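Local coordinates for protein prenylcyclase (Actinoplanes teichomyceticus, PDB 6IJ1) that probably acts on prenyl chains as a cyclase or transferase, its exact reaction and substrate being unknown, at residues L52-H57 with V97-E102. Numbering follows the deposited sequence.
Sequences LVQLPH and VLRLAE
Two nitrogen donors come together without a hydrogen bond where Q54 meets R99: NE2 of Q54 lies 3.5 Å from NH2 of R99. The side chains cross at about a right angle, and the amide and guanidinium planes are turned 69° apart, the amide nitrogen approaching the guanidinium obliquely. R99 reaches this position through a chain extended from CG to NE, its CG anti to the backbone N (chi1 174°). The Q54 amide is held by other partners, NE2 donating to the carbonyl of G50 and OE1 accepting from Q335 of the C-terminal helix 327-341. An imidazole, probably from the crystallisation liquor, lies beside the R99 side chain. Next to this polar pair, CD1 of L100 sits 4.1 Å from CG1 of V53 and equally close to CG2, one leucine methyl thus meeting both valine branches. L100 also packs on M68 and L71 of helix 58-71. The contact joins the type I turn L52 to L55, in the connection between helices 42-52 and 58-71, to helix 91-104, with CA of V53 and CA of L100 8.3 Å apart. With 114 Å² buried, direct attraction is chiefly van der Waals, and the amide's orientation is probably fixed by G50 and Q335 rather than by R99.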
loop_
_atom_site.group_PDB
_atom_site.type_symbol
_atom_site.label_atom_id
_atom_site.label_comp_id
_atom_site.label_asym_id
_atom_site.label_seq_id
_atom_site.Cartn_x
_atom_site.Cartn_y
_atom_site.Cartn_z
ATOM N N LEU A 52 9.928 -0.261 -8.464
ATOM C CA LEU A 52 10.871 -0.274 -9.580
ATOM C C LEU A 52 12.303 -0.150 -9.077
ATOM O O LEU A 52 13.185 -0.780 -9.640
ATOM C CB LEU A 52 10.536 0.842 -10.569
ATOM C CG LEU A 52 9.274 0.625 -11.418
ATOM C CD1 LEU A 52 8.989 1.824 -12.295
ATOM C CD2 LEU A 52 9.398 -0.631 -12.279
ATOM N N VAL A 53 12.557 0.646 -8.029
ATOM C CA VAL A 53 13.968 0.804 -7.641
ATOM C C VAL A 53 14.527 -0.449 -6.981
ATOM O O VAL A 53 15.751 -0.546 -6.799
ATOM C CB VAL A 53 14.209 2.034 -6.714
ATOM C CG1 VAL A 53 13.846 3.359 -7.384
ATOM C CG2 VAL A 53 13.520 1.910 -5.341
ATOM N N GLN A 54 13.701 -1.444 -6.657
ATOM C CA GLN A 54 14.142 -2.702 -6.065
ATOM C C GLN A 54 14.327 -3.828 -7.080
ATOM O O GLN A 54 14.720 -4.936 -6.682
ATOM C CB GLN A 54 13.141 -3.160 -5.019
ATOM C CG GLN A 54 12.963 -2.182 -3.890
ATOM C CD GLN A 54 11.861 -2.659 -2.957
ATOM O OE1 GLN A 54 11.960 -3.743 -2.348
ATOM N NE2 GLN A 54 10.750 -1.905 -2.914
ATOM N N LEU A 55 14.028 -3.603 -8.360
ATOM C CA LEU A 55 14.088 -4.626 -9.390
ATOM C C LEU A 55 15.429 -4.558 -10.099
ATOM O O LEU A 55 16.006 -3.483 -10.250
ATOM C CB LEU A 55 12.963 -4.436 -10.404
ATOM C CG LEU A 55 11.586 -4.560 -9.720
ATOM C CD1 LEU A 55 10.485 -4.377 -10.755
ATOM C CD2 LEU A 55 11.429 -5.885 -8.986
ATOM N N PRO A 56 15.919 -5.700 -10.582
ATOM C CA PRO A 56 17.250 -5.733 -11.218
ATOM C C PRO A 56 17.192 -5.374 -12.701
ATOM O O PRO A 56 17.487 -6.191 -13.597
ATOM C CB PRO A 56 17.683 -7.181 -10.973
ATOM C CG PRO A 56 16.379 -7.969 -11.106
ATOM C CD PRO A 56 15.329 -7.045 -10.440
ATOM N N HIS A 57 16.816 -4.126 -12.984
ATOM C CA HIS A 57 16.669 -3.650 -14.352
ATOM C C HIS A 57 17.071 -2.186 -14.350
ATOM O O HIS A 57 16.501 -1.378 -13.617
ATOM C CB HIS A 57 15.215 -3.872 -14.871
ATOM C CG HIS A 57 14.850 -5.328 -15.036
ATOM N ND1 HIS A 57 15.310 -6.106 -16.083
ATOM C CD2 HIS A 57 14.106 -6.157 -14.258
ATOM C CE1 HIS A 57 14.845 -7.339 -15.957
ATOM N NE2 HIS A 57 14.117 -7.400 -14.855
ATOM N N VAL A 97 6.208 8.350 -0.115
ATOM C CA VAL A 97 7.305 9.183 -0.601
ATOM C C VAL A 97 8.535 8.984 0.265
ATOM O O VAL A 97 9.649 8.836 -0.263
ATOM C CB VAL A 97 6.870 10.655 -0.642
ATOM C CG1 VAL A 97 8.084 11.492 -1.138
ATOM C CG2 VAL A 97 5.664 10.791 -1.594
ATOM N N LEU A 98 8.364 9.029 1.587
ATOM C CA LEU A 98 9.546 8.831 2.464
ATOM C C LEU A 98 10.112 7.418 2.332
ATOM O O LEU A 98 11.342 7.233 2.388
ATOM C CB LEU A 98 9.189 9.114 3.915
ATOM C CG LEU A 98 8.821 10.610 4.148
ATOM C CD1 LEU A 98 8.078 10.827 5.414
ATOM C CD2 LEU A 98 10.186 11.399 4.191
ATOM N N ARG A 99 9.268 6.416 2.068
ATOM C CA ARG A 99 9.805 5.082 1.794
ATOM C C ARG A 99 10.671 5.052 0.547
ATOM O O ARG A 99 11.719 4.399 0.540
ATOM C CB ARG A 99 8.645 4.088 1.653
ATOM C CG ARG A 99 9.092 2.688 1.218
ATOM C CD ARG A 99 7.922 1.725 1.308
ATOM N NE ARG A 99 8.173 0.536 0.467
ATOM C CZ ARG A 99 8.710 -0.585 0.919
ATOM N NH1 ARG A 99 9.084 -0.687 2.202
ATOM N NH2 ARG A 99 8.871 -1.586 0.062
ATOM N N LEU A 100 10.250 5.726 -0.529
ATOM C CA LEU A 100 11.069 5.810 -1.727
ATOM C C LEU A 100 12.419 6.449 -1.394
ATOM O O LEU A 100 13.463 5.946 -1.852
ATOM C CB LEU A 100 10.325 6.611 -2.801
ATOM C CG LEU A 100 11.082 6.754 -4.124
ATOM C CD1 LEU A 100 11.421 5.434 -4.814
ATOM C CD2 LEU A 100 10.195 7.647 -4.998
ATOM N N ALA A 101 12.376 7.517 -0.583
ATOM C CA ALA A 101 13.634 8.136 -0.155
ATOM C C ALA A 101 14.512 7.172 0.616
ATOM O O ALA A 101 15.730 7.130 0.380
ATOM C CB ALA A 101 13.317 9.376 0.675
ATOM N N GLU A 102 13.941 6.380 1.526
ATOM C CA GLU A 102 14.773 5.402 2.266
ATOM C C GLU A 102 15.328 4.378 1.311
ATOM O O GLU A 102 16.492 3.980 1.422
ATOM C CB GLU A 102 13.945 4.745 3.391
ATOM C CG GLU A 102 13.644 5.743 4.493
ATOM C CD GLU A 102 13.245 5.122 5.848
ATOM O OE1 GLU A 102 13.023 3.881 5.896
ATOM O OE2 GLU A 102 13.136 5.867 6.852
#